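Local coordinates for erythrocyte binding antigen 140 (Plasmodium falciparum, PDB 4GF2), which probably binds a receptor on the host erythrocyte surface through its two Duffy-binding domains during invasion by the parasite, at residues Y127-N131 and V132-N136; G160-A163 and K164-I168; D280-Y283 and T284-I288. The protein carries 3 engineered substitutions. All blocks are in the same frame, centred on the assembly; numbering follows the deposited sequence.

In the fold
All three contacts are local, met in series along an elongated, mostly helical chain: contact 1 opens helix 132-155, contact 2 is a turn in the loop between that helix and the next, and contact 3 opens helix 285-293. Contacts 1 and 2 share one Duffy binding domain range, with about 37 Å between their centres and about 22 Å between nearest atoms. Contact 3 lies near the middle of the chain, its centre about 50 Å from that of contact 2 and about 65 Å from that of contact 1. Contacts 2 and 3 are each tied down by a disulfide, through Cys166 and Cys281. A glycerol, probably from the crystallisation liquor, sits by Tyr283 of contact 3.

Contact 1. Residues Y127-N131 and V132-N136; sequences YKEKN and VEKLN
Asn131 is the N-cap of helix 132-155, and it meets Lys134 and Leu135 in the helix's first turn, at the end of the short loop that follows helix 110-127. Its side-chain carbonyl makes the capping bond: Lys134 N donates to Asn131 OD1 over 3.3 Å, at an N-H...O angle of 160°, with the donor tilted somewhat from the carbonyl plane. The bond depends on the side chain's rotation, since CG lies anti to the backbone N (chi1 -164°) and the amide reaches forward over the first turn. The backbone carbonyl takes the next amide. Leu135 N to Asn131 O measures 2.9 Å and is nearly straight at 168°, opening the regular helical hydrogen bonding.

The stem of Lys134 adds carbon contacts to the cap. Its first torsion sets CG beside the backbone N and against the cap, where Lys134 CG is 3.4 Å from Asn131 OD1, and a bend at chi2 turns the rest of the chain away. The Glu129 carboxylate crosses this stem at a slant, but the exact placement of its OE2 is doubtful, as it crowds Asn131 CB. Leu135, buried, packs on the loop backbone: its CG stands 3.5 Å from Glu129 O, and its CD1 and CD2 both come within 3.6 Å of that oxygen. Glu129 O also accepts from Ser124 OG, which ties the loop to helix 110-127. That helix is left at Lys128, whose phi is positive.

A negative charge on Glu129, near the amino-terminal end of the helix, might be mildly favourable there, though no salt bridge to Lys134 forms. The firmer hold is the cap itself: two oxygens of a single asparagine, one side-chain and one backbone, grip the amides of Lys134 and Leu135.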
loop_
_atom_site.group_PDB
_atom_site.type_symbol
_atom_site.label_atom_id
_atom_site.label_comp_id
_atom_site.label_asym_id
_atom_site.label_seq_id
_atom_site.Cartn_x
_atom_site.Cartn_y
_atom_site.Cartn_z
ATOM N N TYR A 127 -20.966 12.127 -55.569
ATOM C CA TYR A 127 -22.312 12.689 -55.594
ATOM C C TYR A 127 -22.325 14.199 -55.808
ATOM O O TYR A 127 -23.385 14.792 -56.005
ATOM C CB TYR A 127 -23.036 12.347 -54.292
ATOM C CG TYR A 127 -23.337 10.877 -54.164
ATOM C CD1 TYR A 127 -22.348 9.977 -53.787
ATOM C CD2 TYR A 127 -24.604 10.385 -54.438
ATOM C CE1 TYR A 127 -22.616 8.633 -53.679
ATOM C CE2 TYR A 127 -24.883 9.040 -54.331
ATOM C CZ TYR A 127 -23.887 8.169 -53.953
ATOM O OH TYR A 127 -24.171 6.828 -53.852
ATOM N N LYS A 128 -21.150 14.819 -55.773
ATOM C CA LYS A 128 -21.061 16.265 -55.907
ATOM C C LYS A 128 -21.984 16.925 -54.891
ATOM O O LYS A 128 -22.855 17.720 -55.240
ATOM C CB LYS A 128 -21.404 16.686 -57.335
ATOM C CG LYS A 128 -20.448 16.094 -58.357
ATOM C CD LYS A 128 -20.772 16.511 -59.777
ATOM C CE LYS A 128 -19.858 15.808 -60.772
ATOM N NZ LYS A 128 -18.411 16.015 -60.467
ATOM N N GLU A 129 -21.781 16.570 -53.626
ATOM C CA GLU A 129 -22.558 17.117 -52.523
ATOM C C GLU A 129 -21.635 17.392 -51.347
ATOM O O GLU A 129 -20.892 16.509 -50.913
ATOM C CB GLU A 129 -23.652 16.133 -52.106
ATOM C CG GLU A 129 -24.448 16.562 -50.883
ATOM C CD GLU A 129 -25.253 17.822 -51.122
ATOM O OE1 GLU A 129 -25.200 18.362 -52.247
ATOM O OE2 GLU A 129 -25.944 18.273 -50.185
ATOM N N LYS A 130 -21.684 18.613 -50.827
ATOM C CA LYS A 130 -20.797 19.011 -49.740
ATOM C C LYS A 130 -21.539 19.141 -48.412
ATOM O O LYS A 130 -20.916 19.255 -47.358
ATOM C CB LYS A 130 -20.084 20.317 -50.093
ATOM C CG LYS A 130 -19.185 20.197 -51.317
ATOM C CD LYS A 130 -18.624 21.540 -51.750
ATOM C CE LYS A 130 -17.809 21.412 -53.029
ATOM N NZ LYS A 130 -17.337 22.732 -53.538
ATOM N N ASN A 131 -22.868 19.113 -48.461
ATOM C CA ASN A 131 -23.669 19.121 -47.243
ATOM C C ASN A 131 -23.367 17.866 -46.436
ATOM O O ASN A 131 -23.790 16.771 -46.801
ATOM C CB ASN A 131 -25.160 19.181 -47.581
ATOM C CG ASN A 131 -26.018 19.589 -46.394
ATOM O OD1 ASN A 131 -26.201 18.818 -45.451
ATOM N ND2 ASN A 131 -26.558 20.803 -46.441
ATOM N N VAL A 132 -22.627 18.027 -45.342
ATOM C CA VAL A 132 -22.147 16.886 -44.567
ATOM C C VAL A 132 -23.296 15.992 -44.115
ATOM O O VAL A 132 -23.188 14.765 -44.148
ATOM C CB VAL A 132 -21.339 17.335 -43.329
ATOM C CG1 VAL A 132 -20.880 16.126 -42.524
ATOM C CG2 VAL A 132 -20.140 18.176 -43.752
ATOM N N GLU A 133 -24.395 16.607 -43.694
ATOM C CA GLU A 133 -25.558 15.854 -43.244
ATOM C C GLU A 133 -26.093 14.969 -44.368
ATOM O O GLU A 133 -26.347 13.781 -44.165
ATOM C CB GLU A 133 -26.650 16.802 -42.747
ATOM C CG GLU A 133 -27.932 16.103 -42.326
ATOM C CD GLU A 133 -27.720 15.117 -41.192
ATOM O OE1 GLU A 133 -26.691 15.223 -40.491
ATOM O OE2 GLU A 133 -28.582 14.234 -41.005
ATOM N N LYS A 134 -26.256 15.552 -45.553
ATOM C CA LYS A 134 -26.742 14.811 -46.712
ATOM C C LYS A 134 -25.787 13.671 -47.057
ATOM O O LYS A 134 -26.219 12.554 -47.336
ATOM C CB LYS A 134 -26.904 15.739 -47.916
ATOM C CG LYS A 134 -27.878 16.891 -47.698
ATOM C CD LYS A 134 -29.294 16.403 -47.434
ATOM C CE LYS A 134 -30.259 17.571 -47.265
ATOM N NZ LYS A 134 -31.654 17.118 -46.999
ATOM N N LEU A 135 -24.488 13.957 -47.037
ATOM C CA LEU A 135 -23.477 12.942 -47.311
ATOM C C LEU A 135 -23.619 11.768 -46.361
ATOM O O LEU A 135 -23.569 10.611 -46.776
ATOM C CB LEU A 135 -22.075 13.521 -47.159
ATOM C CG LEU A 135 -21.445 14.176 -48.383
ATOM C CD1 LEU A 135 -20.023 14.584 -48.041
ATOM C CD2 LEU A 135 -21.465 13.241 -49.584
ATOM N N ASN A 136 -23.777 12.073 -45.078
ATOM C CA ASN A 136 -23.927 11.042 -44.067
ATOM C C ASN A 136 -25.102 10.134 -44.415
ATOM O O ASN A 136 -25.004 8.912 -44.319
ATOM C CB ASN A 136 -24.123 11.676 -42.690
ATOM C CG ASN A 136 -23.738 10.743 -41.561
ATOM O OD1 ASN A 136 -22.554 10.518 -41.308
ATOM N ND2 ASN A 136 -24.733 10.204 -40.869
#

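Contact 2. Residues G160-A163 and K164-I168; sequences GNIA and KECAI. Engineered in segment 160-163: Ala163 (natural residue Ser).
Ile162 and Cys166 form the tight side of a turn that enters the 3-10 segment 164-167. Ile162 CD1 approaches Cys166 CB at 4.0 Å and Cys166 SG at 4.1 Å, an apolar contact. It is reached because Ile162 CG1 takes the crowded position between the backbone N and the carbonyl carbon (chi1 62°). The backbone closes the same side: Cys166 N donates to Ala163 O over 3.0 Å. This bond is bent, with an N-H...O angle of 139°, and the donor stands well above the carbonyl plane. One residue on, Ala167 N bonds to Lys164 O, continuing the 3-10 pattern.

The other side of the turn is looser and exposed. Ala163, an engineered residue in place of the natural serine, touches the Glu165 side chain through a single methyl group, Ala163 CB lying 3.7 Å from Glu165 OE1. Lys164 runs fully extended away from the turn.

Against the fold, the tight side faces helix 83-101. Cys166 is joined by a disulfide to Cys87, and Ile162 lies on Phe86 and Leu90 of that helix. Arg91, from the same helix, bonds to Ile168 O, while Trp151 NE1 of helix 132-155 bonds to Ala167 O. The loop leading to helix 175-202 is thus fastened to two helices.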
loop_
_atom_site.group_PDB
_atom_site.type_symbol
_atom_site.label_atom_id
_atom_site.label_comp_id
_atom_site.label_asym_id
_atom_site.label_seq_id
_atom_site.Cartn_x
_atom_site.Cartn_y
_atom_site.Cartn_z
ATOM N N GLY A 160 -16.331 -21.612 -41.360
ATOM C CA GLY A 160 -16.127 -22.894 -40.713
ATOM C C GLY A 160 -15.434 -22.815 -39.362
ATOM O O GLY A 160 -15.482 -23.769 -38.592
ATOM N N ASN A 161 -14.791 -21.688 -39.068
ATOM C CA ASN A 161 -14.067 -21.535 -37.804
ATOM C C ASN A 161 -14.906 -20.916 -36.694
ATOM O O ASN A 161 -14.413 -20.690 -35.595
ATOM C CB ASN A 161 -12.818 -20.681 -38.009
ATOM C CG ASN A 161 -11.955 -21.186 -39.135
ATOM O OD1 ASN A 161 -12.000 -20.662 -40.248
ATOM N ND2 ASN A 161 -11.173 -22.223 -38.860
ATOM N N ILE A 162 -16.169 -20.635 -36.985
ATOM C CA ILE A 162 -17.050 -20.009 -36.010
ATOM C C ILE A 162 -18.370 -20.762 -35.970
ATOM O O ILE A 162 -18.703 -21.499 -36.899
ATOM C CB ILE A 162 -17.308 -18.524 -36.353
ATOM C CG1 ILE A 162 -17.999 -18.402 -37.713
ATOM C CG2 ILE A 162 -16.002 -17.750 -36.359
ATOM C CD1 ILE A 162 -18.202 -16.985 -38.177
ATOM N N ALA A 163 -19.109 -20.578 -34.882
ATOM C CA ALA A 163 -20.401 -21.224 -34.711
ATOM C C ALA A 163 -21.350 -20.835 -35.840
ATOM O O ALA A 163 -21.243 -19.748 -36.411
ATOM C CB ALA A 163 -21.000 -20.847 -33.354
ATOM N N LYS A 164 -22.279 -21.732 -36.152
ATOM C CA LYS A 164 -23.278 -21.485 -37.181
ATOM C C LYS A 164 -23.941 -20.127 -36.957
ATOM O O LYS A 164 -24.126 -19.350 -37.892
ATOM C CB LYS A 164 -24.321 -22.606 -37.163
ATOM C CG LYS A 164 -25.543 -22.375 -38.029
ATOM C CD LYS A 164 -26.564 -23.481 -37.798
ATOM C CE LYS A 164 -27.842 -23.259 -38.593
ATOM N NZ LYS A 164 -28.857 -24.317 -38.312
ATOM N N GLU A 165 -24.261 -19.839 -35.701
ATOM C CA GLU A 165 -25.045 -18.659 -35.352
ATOM C C GLU A 165 -24.228 -17.372 -35.463
ATOM O O GLU A 165 -24.791 -16.286 -35.603
ATOM C CB GLU A 165 -25.651 -18.790 -33.946
ATOM C CG GLU A 165 -24.951 -19.781 -33.013
ATOM C CD GLU A 165 -25.291 -21.235 -33.323
ATOM O OE1 GLU A 165 -24.434 -22.112 -33.092
ATOM O OE2 GLU A 165 -26.415 -21.498 -33.798
ATOM N N CYS A 166 -22.905 -17.488 -35.420
ATOM C CA CYS A 166 -22.053 -16.309 -35.539
ATOM C C CYS A 166 -21.976 -15.798 -36.979
ATOM O O CYS A 166 -21.533 -14.675 -37.223
ATOM C CB CYS A 166 -20.647 -16.598 -35.013
ATOM S SG CYS A 166 -19.633 -15.102 -34.823
ATOM N N ALA A 167 -22.417 -16.620 -37.927
ATOM C CA ALA A 167 -22.374 -16.252 -39.337
ATOM C C ALA A 167 -23.540 -15.342 -39.727
ATOM O O ALA A 167 -23.585 -14.831 -40.848
ATOM C CB ALA A 167 -22.368 -17.498 -40.204
ATOM N N ILE A 168 -24.485 -15.143 -38.811
ATOM C CA ILE A 168 -25.598 -14.232 -39.064
ATOM C C ILE A 168 -25.135 -12.793 -38.882
ATOM O O ILE A 168 -24.621 -12.431 -37.825
ATOM C CB ILE A 168 -26.802 -14.495 -38.126
ATOM C CG1 ILE A 168 -27.273 -15.946 -38.235
ATOM C CG2 ILE A 168 -27.955 -13.550 -38.451
ATOM C CD1 ILE A 168 -27.671 -16.352 -39.631
#

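Contact 3. Residues D280-Y283 and T284-I288; sequences DCRY and TATII
Cys281 and Thr284 bracket a type I beta-turn that leads directly into helix 285-293. Thr284 N donates to Cys281 O over 3.1 Å, at an N-H...O angle of 157° and from well above the carbonyl plane. Two weak bonds, from Ala285 N at 2.8 Å and Thr286 N at 3.4 Å, converge on this same Cys281 O, so one carbonyl gathers the amides of the helix start.

Thr284 holds the N-cap position, yet its hydroxyl makes no capping bond and is instead hydrogen-bonded to Glu366 of helix 361-382. Its modelled chi1 of 29° is not staggered and is doubtful, since OG1 crowds Cys281 SG. Tyr283 has CG between its backbone N and carbonyl carbon (chi1 67°), which places its ring beside the turn, alongside Thr284. One face of the ring is met by Cys281 SG, 3.5 Å above the plane and offset toward the rim. The sulfur is anti to its own backbone N and is bonded to Cys211 in a disulfide. Phe314 and Asp310 of helix 308-314 also touch the tyrosine, and its carbonyl binds Tyr374 OH.

Arg282 and Thr286 lie side by side, pointing the same way. The hydroxyl does the touching here: Thr286 OG1 is 3.3 Å from Arg282 CA, with Arg282 CG its next neighbour. Its rotation puts OG1 beside the backbone N, facing back over the turn.

On the same flank Asp280 CB packs against Ala285 CB at 4.0 Å, joining the residue that leaves helix 273-279 to the first turn of the next helix. The Asp280 carboxylate has Lys289, one turn further along, as its salt-bridge partner through OD2. Asp280 OD2 also accepts from a water at 2.9 Å, which lies 3.1 Å from Thr286 OG1.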
loop_
_atom_site.group_PDB
_atom_site.type_symbol
_atom_site.label_atom_id
_atom_site.label_comp_id
_atom_site.label_asym_id
_atom_site.label_seq_id
_atom_site.Cartn_x
_atom_site.Cartn_y
_atom_site.Cartn_z
ATOM N N ASP A 280 -5.146 -10.207 1.995
ATOM C CA ASP A 280 -4.701 -9.488 3.184
ATOM C C ASP A 280 -3.775 -10.373 4.008
ATOM O O ASP A 280 -4.155 -11.474 4.412
ATOM C CB ASP A 280 -5.892 -9.059 4.045
ATOM C CG ASP A 280 -6.611 -7.845 3.489
ATOM O OD1 ASP A 280 -6.297 -7.435 2.352
ATOM O OD2 ASP A 280 -7.493 -7.302 4.191
ATOM N N CYS A 281 -2.556 -9.898 4.241
ATOM C CA CYS A 281 -1.644 -10.566 5.158
ATOM C C CYS A 281 -2.214 -10.452 6.568
ATOM O O CYS A 281 -2.313 -9.358 7.126
ATOM C CB CYS A 281 -0.248 -9.946 5.082
ATOM S SG CYS A 281 0.901 -10.525 6.365
ATOM N N ARG A 282 -2.588 -11.587 7.142
ATOM C CA ARG A 282 -3.367 -11.588 8.375
ATOM C C ARG A 282 -2.588 -11.178 9.624
ATOM O O ARG A 282 -3.194 -10.868 10.647
ATOM C CB ARG A 282 -4.046 -12.947 8.573
ATOM C CG ARG A 282 -5.237 -13.141 7.644
ATOM C CD ARG A 282 -5.772 -14.564 7.644
ATOM N NE ARG A 282 -6.807 -14.731 6.625
ATOM C CZ ARG A 282 -7.385 -15.888 6.312
ATOM N NH1 ARG A 282 -7.041 -17.007 6.937
ATOM N NH2 ARG A 282 -8.313 -15.923 5.367
ATOM N N TYR A 283 -1.259 -11.161 9.555
ATOM C CA TYR A 283 -0.482 -10.686 10.699
ATOM C C TYR A 283 0.000 -9.241 10.527
ATOM O O TYR A 283 0.776 -8.739 11.340
ATOM C CB TYR A 283 0.659 -11.655 11.086
ATOM C CG TYR A 283 1.811 -11.828 10.116
ATOM C CD1 TYR A 283 2.483 -10.737 9.576
ATOM C CD2 TYR A 283 2.262 -13.100 9.785
ATOM C CE1 TYR A 283 3.547 -10.912 8.708
ATOM C CE2 TYR A 283 3.322 -13.284 8.922
ATOM C CZ TYR A 283 3.963 -12.190 8.388
ATOM O OH TYR A 283 5.019 -12.381 7.527
ATOM N N THR A 284 -0.479 -8.576 9.478
ATOM C CA THR A 284 -0.312 -7.132 9.344
ATOM C C THR A 284 -1.624 -6.451 8.955
ATOM O O THR A 284 -2.235 -5.767 9.771
ATOM C CB THR A 284 0.782 -6.746 8.316
ATOM O OG1 THR A 284 0.893 -7.754 7.305
ATOM C CG2 THR A 284 2.121 -6.589 9.007
ATOM N N ALA A 285 -2.062 -6.652 7.716
ATOM C CA ALA A 285 -3.193 -5.906 7.175
ATOM C C ALA A 285 -4.455 -6.092 8.012
ATOM O O ALA A 285 -5.117 -5.120 8.378
ATOM C CB ALA A 285 -3.451 -6.315 5.739
ATOM N N THR A 286 -4.786 -7.341 8.316
ATOM C CA THR A 286 -5.999 -7.647 9.065
ATOM C C THR A 286 -6.052 -6.908 10.406
ATOM O O THR A 286 -7.066 -6.300 10.743
ATOM C CB THR A 286 -6.134 -9.160 9.307
ATOM O OG1 THR A 286 -6.181 -9.842 8.048
ATOM C CG2 THR A 286 -7.400 -9.469 10.092
ATOM N N ILE A 287 -4.965 -6.955 11.169
ATOM C CA ILE A 287 -4.947 -6.309 12.480
ATOM C C ILE A 287 -4.949 -4.788 12.336
ATOM O O ILE A 287 -5.605 -4.084 13.105
ATOM C CB ILE A 287 -3.735 -6.743 13.328
ATOM C CG1 ILE A 287 -3.710 -8.267 13.471
ATOM C CG2 ILE A 287 -3.801 -6.098 14.705
ATOM C CD1 ILE A 287 -2.664 -8.786 14.445
ATOM N N ILE A 288 -4.221 -4.282 11.349
ATOM C CA ILE A 288 -4.185 -2.847 11.113
ATOM C C ILE A 288 -5.599 -2.331 10.882
ATOM O O ILE A 288 -5.972 -1.266 11.373
ATOM C CB ILE A 288 -3.311 -2.491 9.901
ATOM C CG1 ILE A 288 -1.838 -2.772 10.208
ATOM C CG2 ILE A 288 -3.478 -1.021 9.539
ATOM C CD1 ILE A 288 -0.926 -2.687 8.993
HETATM O O HOH W 1 -8.538 -8.486 6.661
#